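Local coordinates for DUF4595 domain-containing protein (Bacteroides vulgatus, PDB 3TZG) that is of unknown function but folds as a porin-like beta barrel and may be related to outer-membrane barrel proteins, at residues C153-N158 / V175-G180; T105-S110 / Q125-F130; P201-Y206 / N216-Y221. All blocks are in the same frame, centred on the assembly; numbering follows the deposited sequence.

Interaction 1. Residues C153-N158 / V175-G180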
# COMPACT_ATOMS: atom_id res chain seq x y z
N CYS A 153 -4.92 -1.76 15.45
CA CYS A 153 -3.77 -0.90 15.38
C CYS A 153 -4.18 0.51 15.07
O CYS A 153 -5.03 0.74 14.20
CB CYS A 153 -2.79 -1.42 14.33
SG CYS A 153 -1.18 -0.61 14.36
N HIS A 154 -3.54 1.46 15.73
CA HIS A 154 -3.69 2.86 15.43
C HIS A 154 -2.33 3.36 15.02
O HIS A 154 -1.39 3.22 15.80
CB HIS A 154 -4.26 3.60 16.62
CG HIS A 154 -4.96 4.89 16.30
ND1 HIS A 154 -6.08 5.29 17.01
CD2 HIS A 154 -4.69 5.81 15.35
CE1 HIS A 154 -6.42 6.46 16.51
NE2 HIS A 154 -5.62 6.82 15.51
N THR A 155 -2.21 3.88 13.78
CA THR A 155 -0.94 4.40 13.23
C THR A 155 -1.01 5.95 13.09
O THR A 155 -1.99 6.49 12.59
CB THR A 155 -0.64 3.72 11.90
OG1 THR A 155 -0.66 2.30 12.06
CG2 THR A 155 0.68 4.11 11.36
N TYR A 156 0.02 6.66 13.58
CA TYR A 156 0.06 8.13 13.52
C TYR A 156 1.25 8.57 12.65
O TYR A 156 2.33 8.00 12.77
CB TYR A 156 0.14 8.75 14.94
CG TYR A 156 -0.97 8.33 15.87
CD1 TYR A 156 -0.87 7.16 16.63
CD2 TYR A 156 -2.11 9.11 16.03
CE1 TYR A 156 -1.86 6.80 17.54
CE2 TYR A 156 -3.13 8.73 16.90
CZ TYR A 156 -3.00 7.58 17.67
OH TYR A 156 -4.01 7.17 18.51
N TYR A 157 1.06 9.57 11.78
CA TYR A 157 2.12 10.05 10.87
C TYR A 157 2.48 11.49 11.14
O TYR A 157 1.60 12.35 11.23
CB TYR A 157 1.71 9.91 9.39
CG TYR A 157 1.48 8.48 8.97
CD1 TYR A 157 2.55 7.67 8.61
CD2 TYR A 157 0.22 7.90 9.04
CE1 TYR A 157 2.36 6.32 8.30
CE2 TYR A 157 0.02 6.56 8.74
CZ TYR A 157 1.09 5.77 8.35
OH TYR A 157 0.89 4.45 8.03
N ASN A 158 3.78 11.76 11.18
CA ASN A 158 4.31 13.11 11.41
C ASN A 158 4.99 13.64 10.12
O ASN A 158 5.74 12.90 9.48
CB ASN A 158 5.28 13.09 12.58
CG ASN A 158 5.81 14.45 12.91
OD1 ASN A 158 6.77 14.94 12.30
ND2 ASN A 158 5.16 15.11 13.86
N VAL A 175 5.58 3.34 2.53
CA VAL A 175 5.73 3.53 3.99
C VAL A 175 4.39 3.46 4.78
O VAL A 175 4.43 3.24 6.00
CB VAL A 175 6.43 4.86 4.34
CG1 VAL A 175 7.85 4.90 3.80
CG2 VAL A 175 5.63 6.07 3.88
N ILE A 176 3.24 3.70 4.15
CA ILE A 176 1.98 3.72 4.92
C ILE A 176 1.45 2.29 5.17
O ILE A 176 1.99 1.31 4.62
CB ILE A 176 0.88 4.63 4.34
CG1 ILE A 176 0.30 4.06 3.04
CG2 ILE A 176 1.47 6.06 4.19
CD1 ILE A 176 -0.76 4.85 2.38
N ASP A 177 0.46 2.22 6.10
CA ASP A 177 -0.22 1.05 6.66
C ASP A 177 -1.36 0.61 5.79
O ASP A 177 -2.32 1.36 5.66
CB ASP A 177 -0.77 1.45 8.04
CG ASP A 177 -0.74 0.37 9.09
OD1 ASP A 177 0.30 0.24 9.77
OD2 ASP A 177 -1.77 -0.29 9.28
N TYR A 178 -1.29 -0.59 5.22
CA TYR A 178 -2.36 -1.15 4.37
C TYR A 178 -2.43 -2.69 4.55
O TYR A 178 -1.50 -3.31 5.07
CB TYR A 178 -2.17 -0.76 2.88
CG TYR A 178 -0.83 -1.18 2.33
CD1 TYR A 178 -0.59 -2.49 1.95
CD2 TYR A 178 0.23 -0.28 2.25
CE1 TYR A 178 0.67 -2.91 1.55
CE2 TYR A 178 1.48 -0.67 1.81
CZ TYR A 178 1.70 -1.99 1.45
OH TYR A 178 2.94 -2.41 1.00
N ASP A 179 -3.54 -3.29 4.11
CA ASP A 179 -3.68 -4.73 4.22
C ASP A 179 -3.62 -5.37 2.81
O ASP A 179 -4.54 -5.20 2.01
CB ASP A 179 -4.99 -5.07 4.96
CG ASP A 179 -5.45 -6.50 4.79
OD1 ASP A 179 -4.70 -7.42 5.21
OD2 ASP A 179 -6.53 -6.70 4.17
N GLY A 180 -2.51 -6.05 2.51
CA GLY A 180 -2.33 -6.73 1.24
C GLY A 180 -1.74 -5.94 0.09
O GLY A 180 -1.85 -4.71 0.04
O HOH W 1 -3.61 0.87 11.42
O HOH W 2 2.87 2.56 8.05
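Thr155, on the barrel strand 150-158, meets Asp177 on the loop that leads into helix 181-188. Its OG1 lies 3.2 Å from Asp177 OD1, a weak hydrogen bond at most, since its proton may go to another acceptor. Water 1 sits beside this pair, 3.1 Å from both Asp177 OD2 and Cys153 O, and can donate to either. The loop and helix pack against the inner side of the barrel wall. Val175 touches Ile231 and Val233 of strand 227-235, while Asp177 also touches Tyr206 and Thr141 on the two strands next to 150-158. Two residues along the strand, Tyr157 reaches the same loop. CG is anti to its carbonyl carbon (chi1 -63°), and the ring extends toward the loop with its hydroxyl end foremost. Tyr157 OH lies 3.4 Å from Ile176 CA. The Tyr157 and Ile176 side chains meet at about a right angle, with Tyr157 CZ 4.2 Å from Ile176 CB. Water 2 links the two segments: it hydrogen-bonds Tyr157 OH at 2.7 Å and donates to Val175 O at the same distance.

Interaction 2. Residues T105-S110 / Q125-F130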
# COMPACT_ATOMS: atom_id res chain seq x y z
N THR A 105 -11.60 11.31 4.28
CA THR A 105 -11.57 10.01 4.98
C THR A 105 -11.96 8.84 4.08
O THR A 105 -12.94 8.94 3.33
CB THR A 105 -12.49 10.03 6.19
OG1 THR A 105 -12.26 11.26 6.89
CG2 THR A 105 -12.32 8.81 7.11
N ILE A 106 -11.16 7.74 4.13
CA ILE A 106 -11.33 6.52 3.32
C ILE A 106 -11.54 5.34 4.23
O ILE A 106 -10.72 5.06 5.11
CB ILE A 106 -10.13 6.26 2.37
CG1 ILE A 106 -9.76 7.49 1.53
CG2 ILE A 106 -10.36 5.04 1.48
CD1 ILE A 106 -8.44 7.38 0.81
N PHE A 107 -12.63 4.61 3.97
CA PHE A 107 -12.99 3.37 4.65
C PHE A 107 -12.68 2.24 3.72
O PHE A 107 -13.14 2.26 2.57
CB PHE A 107 -14.48 3.37 5.06
CG PHE A 107 -14.84 4.46 6.05
CD1 PHE A 107 -15.17 5.73 5.61
CD2 PHE A 107 -14.77 4.22 7.42
CE1 PHE A 107 -15.46 6.74 6.53
CE2 PHE A 107 -15.03 5.24 8.33
CZ PHE A 107 -15.38 6.49 7.89
N ILE A 108 -11.85 1.29 4.17
CA ILE A 108 -11.53 0.09 3.39
C ILE A 108 -12.02 -1.11 4.19
O ILE A 108 -11.62 -1.30 5.34
CB ILE A 108 -10.01 0.01 3.01
CG1 ILE A 108 -9.56 1.29 2.25
CG2 ILE A 108 -9.73 -1.24 2.19
CD1 ILE A 108 -8.15 1.38 1.85
N ASN A 109 -12.92 -1.89 3.62
CA ASN A 109 -13.44 -3.08 4.31
C ASN A 109 -13.24 -4.29 3.43
O ASN A 109 -13.71 -4.28 2.28
CB ASN A 109 -14.90 -2.91 4.70
CG ASN A 109 -15.14 -1.68 5.56
OD1 ASN A 109 -14.97 -1.70 6.77
ND2 ASN A 109 -15.52 -0.57 4.93
N SER A 110 -12.49 -5.30 3.94
CA SER A 110 -12.17 -6.53 3.22
C SER A 110 -12.64 -7.78 3.93
O SER A 110 -12.58 -7.88 5.15
CB SER A 110 -10.67 -6.66 3.02
OG SER A 110 -10.15 -5.61 2.21
N GLN A 125 -10.79 -4.05 8.58
CA GLN A 125 -11.51 -2.78 8.47
C GLN A 125 -10.55 -1.64 8.73
O GLN A 125 -10.02 -1.51 9.82
CB GLN A 125 -12.69 -2.74 9.44
CG GLN A 125 -13.70 -3.85 9.24
CD GLN A 125 -14.75 -3.81 10.29
OE1 GLN A 125 -15.85 -3.30 10.07
NE2 GLN A 125 -14.44 -4.33 11.48
N GLY A 126 -10.30 -0.82 7.71
CA GLY A 126 -9.35 0.26 7.83
C GLY A 126 -9.98 1.60 7.60
O GLY A 126 -10.78 1.75 6.67
N LYS A 127 -9.57 2.59 8.42
CA LYS A 127 -10.00 3.99 8.37
C LYS A 127 -8.79 4.86 8.12
O LYS A 127 -7.87 4.83 8.93
CB LYS A 127 -10.71 4.37 9.67
CG LYS A 127 -11.50 5.66 9.60
CD LYS A 127 -12.06 6.04 10.96
CE LYS A 127 -12.79 7.36 10.88
NZ LYS A 127 -13.21 7.84 12.22
N TYR A 128 -8.75 5.62 7.01
CA TYR A 128 -7.65 6.51 6.67
C TYR A 128 -8.14 7.92 6.84
O TYR A 128 -9.10 8.30 6.16
CB TYR A 128 -7.15 6.24 5.24
CG TYR A 128 -6.52 4.87 5.09
CD1 TYR A 128 -7.31 3.72 5.06
CD2 TYR A 128 -5.14 4.72 4.97
CE1 TYR A 128 -6.73 2.45 5.01
CE2 TYR A 128 -4.55 3.45 4.91
CZ TYR A 128 -5.35 2.33 4.93
OH TYR A 128 -4.79 1.09 4.82
N VAL A 129 -7.56 8.67 7.81
CA VAL A 129 -7.96 10.04 8.16
C VAL A 129 -6.84 11.01 7.74
O VAL A 129 -5.67 10.77 8.02
CB VAL A 129 -8.26 10.11 9.68
CG1 VAL A 129 -8.49 11.54 10.14
CG2 VAL A 129 -9.47 9.24 10.01
N PHE A 130 -7.22 12.07 7.01
CA PHE A 130 -6.32 13.08 6.42
C PHE A 130 -6.53 14.44 7.04
O PHE A 130 -7.66 14.75 7.42
CB PHE A 130 -6.56 13.18 4.89
CG PHE A 130 -6.38 11.89 4.14
CD1 PHE A 130 -7.37 10.91 4.15
CD2 PHE A 130 -5.20 11.62 3.46
CE1 PHE A 130 -7.17 9.68 3.53
CE2 PHE A 130 -5.01 10.40 2.82
CZ PHE A 130 -5.99 9.44 2.84
O HOH W 3 -10.12 12.64 6.39
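Ile106 and Tyr128 form an antiparallel hydrogen-bonded pair, and both of their backbone groups are used. Ile106 N donates to Tyr128 O at 2.9 Å, and Tyr128 N donates to Ile106 O at 2.8 Å. Ile108 and Gly126 repeat the pattern. Ile108 N reaches Gly126 O at 2.8 Å, and the return bond from Gly126 N to Ile108 O is nearly straight, with 177° at the hydrogen. The residues between turn their backbone groups to the other neighbours: Phe107 and Asn109 bond strand 90-102, and Gln125 and Lys127 bond strand 136-145. This is a beta hairpin of the barrel wall, strands 105-114 and 120-130. At its open end water 3 joins the strands, lying 2.6 Å from Thr105 OG1 and accepting from Phe130 N.

Ile106, Ile108 and Tyr128 share one face of the hairpin, under helix 181-188. Ile108 CD1 approaches Tyr128 CE1 at 3.6 Å, while Ile106 CD1 touches Phe130 CE1. The Tyr128 hydroxyl is satisfied by Asp177 O of the inner loop. The other face carries Phe107, Lys127, Asn109 and Gln125. Lys127 has CG anti to the backbone N (chi1 -165°) and is extended beyond it, so its methylenes run alongside the Phe107 ring, CG 3.8 Å from Phe107 CE2. A serine in its place would probably leave that flank of Phe107 without its aliphatic neighbour and the ring freer to turn. Beyond it, Asn109 OD1 rests against Gln125 CG, with the two amide planes 58° apart.

Interaction 3. Residues P201-Y206 / N216-Y221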
# COMPACT_ATOMS: atom_id res chain seq x y z
N PRO A 201 5.88 11.08 5.19
CA PRO A 201 6.05 11.19 6.64
C PRO A 201 7.50 11.00 7.06
O PRO A 201 8.19 10.12 6.53
CB PRO A 201 5.15 10.08 7.18
CG PRO A 201 5.17 9.04 6.11
CD PRO A 201 5.21 9.80 4.82
N ASN A 202 7.98 11.82 7.99
CA ASN A 202 9.35 11.69 8.50
C ASN A 202 9.40 10.68 9.66
O ASN A 202 10.41 10.01 9.83
CB ASN A 202 9.93 13.02 8.93
CG ASN A 202 9.06 13.88 9.78
OD1 ASN A 202 8.26 14.67 9.29
ND2 ASN A 202 9.32 13.86 11.05
N ASP A 203 8.30 10.53 10.40
CA ASP A 203 8.22 9.60 11.54
C ASP A 203 6.84 8.92 11.60
O ASP A 203 5.83 9.50 11.17
CB ASP A 203 8.53 10.33 12.85
CG ASP A 203 10.00 10.77 12.92
OD1 ASP A 203 10.87 9.89 13.14
OD2 ASP A 203 10.27 11.97 12.68
N ILE A 204 6.82 7.67 12.07
CA ILE A 204 5.61 6.84 12.20
C ILE A 204 5.59 6.19 13.59
O ILE A 204 6.63 5.68 14.04
CB ILE A 204 5.52 5.75 11.09
CG1 ILE A 204 5.88 6.31 9.69
CG2 ILE A 204 4.13 5.03 11.13
CD1 ILE A 204 6.29 5.37 8.72
N GLY A 205 4.40 6.15 14.21
CA GLY A 205 4.13 5.53 15.51
C GLY A 205 2.96 4.56 15.43
O GLY A 205 1.94 4.85 14.80
N TYR A 206 3.11 3.39 16.09
CA TYR A 206 2.13 2.32 16.14
C TYR A 206 1.66 2.02 17.54
O TYR A 206 2.49 1.73 18.40
CB TYR A 206 2.75 1.04 15.58
CG TYR A 206 3.20 1.20 14.15
CD1 TYR A 206 2.31 1.01 13.10
CD2 TYR A 206 4.51 1.53 13.85
CE1 TYR A 206 2.72 1.15 11.78
CE2 TYR A 206 4.93 1.69 12.53
CZ TYR A 206 4.03 1.51 11.50
OH TYR A 206 4.44 1.70 10.21
N ASN A 216 7.77 2.75 17.40
CA ASN A 216 8.06 4.04 16.75
C ASN A 216 9.27 3.91 15.84
O ASN A 216 10.32 3.41 16.24
CB ASN A 216 8.29 5.15 17.77
CG ASN A 216 7.03 5.49 18.51
OD1 ASN A 216 6.24 6.37 18.14
ND2 ASN A 216 6.76 4.76 19.51
N VAL A 217 9.09 4.33 14.59
CA VAL A 217 10.13 4.28 13.56
C VAL A 217 10.34 5.67 12.94
O VAL A 217 9.50 6.58 13.08
CB VAL A 217 9.82 3.24 12.44
CG1 VAL A 217 9.70 1.83 13.01
CG2 VAL A 217 8.58 3.61 11.65
N HIS A 218 11.45 5.81 12.22
CA HIS A 218 11.81 6.98 11.48
C HIS A 218 11.96 6.61 10.01
O HIS A 218 12.55 5.57 9.69
CB HIS A 218 13.11 7.58 12.04
CG HIS A 218 13.61 8.78 11.27
ND1 HIS A 218 13.02 10.03 11.39
CD2 HIS A 218 14.61 8.87 10.36
CE1 HIS A 218 13.69 10.82 10.58
NE2 HIS A 218 14.66 10.17 9.95
N ALA A 219 11.41 7.45 9.11
CA ALA A 219 11.55 7.26 7.67
C ALA A 219 12.65 8.16 7.17
O ALA A 219 12.69 9.33 7.52
CB ALA A 219 10.25 7.56 6.97
N ASN A 220 13.55 7.62 6.40
CA ASN A 220 14.68 8.38 5.89
C ASN A 220 14.70 8.35 4.33
O ASN A 220 14.69 7.27 3.70
CB ASN A 220 15.98 7.83 6.49
CG ASN A 220 17.17 8.64 6.07
OD1 ASN A 220 17.28 9.82 6.43
ND2 ASN A 220 18.00 8.06 5.23
N TYR A 221 14.73 9.55 3.71
CA TYR A 221 14.68 9.66 2.27
C TYR A 221 15.89 10.38 1.71
O TYR A 221 16.16 11.51 2.14
CB TYR A 221 13.42 10.43 1.83
CG TYR A 221 12.14 9.99 2.50
CD1 TYR A 221 11.39 8.93 1.99
CD2 TYR A 221 11.66 10.65 3.62
CE1 TYR A 221 10.21 8.52 2.60
CE2 TYR A 221 10.48 10.25 4.24
CZ TYR A 221 9.76 9.18 3.73
OH TYR A 221 8.60 8.76 4.32
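His218 and Asp203 face each other across a beta hairpin, strands 199-208 and 213-224. His218 ND1 donates to Asp203 OD1 at 2.8 Å, with 153° at the hydrogen. The acceptor lies in the imidazole plane, but the donor comes from above the carboxylate plane, and the two flat groups are turned 45° apart. Asp203 has CG anti to its carbonyl carbon (chi1 -68°), and its carboxylate leans over to the imidazole, which stands off the same face.

On the other face Ile204 and Val217 form a hydrogen-bonded pair. Val217 N points almost straight down the carbonyl of Ile204 at 2.9 Å, whereas Ile204 N meets Val217 O from above its plane. Their side chains pack too, Ile204 CB 3.8 Å from Val217 CG2. The same methyl lies at the edge of the Tyr206 ring.

A second shell steadies the carboxylate. Asn202 ND2 donates to Asp203 OD2 at 2.7 Å on its anti side, tilted from the carboxylate plane. That amide is itself fixed by Asn158 OD1, which accepts from ND2, and by Asn161 N, which donates to Asn202 OD1. Asn202 also takes part through its backbone, its carbonyl accepting from Ala219 N. Farther along, where strand 199-208 is irregular, Tyr221 reaches back across the hairpin. Its OH donates to Pro201 O at 2.6 Å, and that oxygen sits in the plane of the Tyr221 ring, at its edge.

How the interactions relate
Interactions 2 and 3 are hairpin contacts within the barrel wall, each partly buried, with one face packed inward and a more polar face on the other side. Their centres are about 20 Å apart and they do not touch. Interaction 1 is the buried one. It sets wall strand 150-158 against an inner loop and relies on side chains and waters instead of regular backbone pairing. It also touches both hairpins. A tyrosine hydroxyl ties its loop to the hairpin of interaction 2. Strands 150-158 and 199-208 are neighbours, so interactions 1 and 3 share backbone bonds, probably including Tyr156 N to Gly205 O, and Tyr206 packs on Thr155.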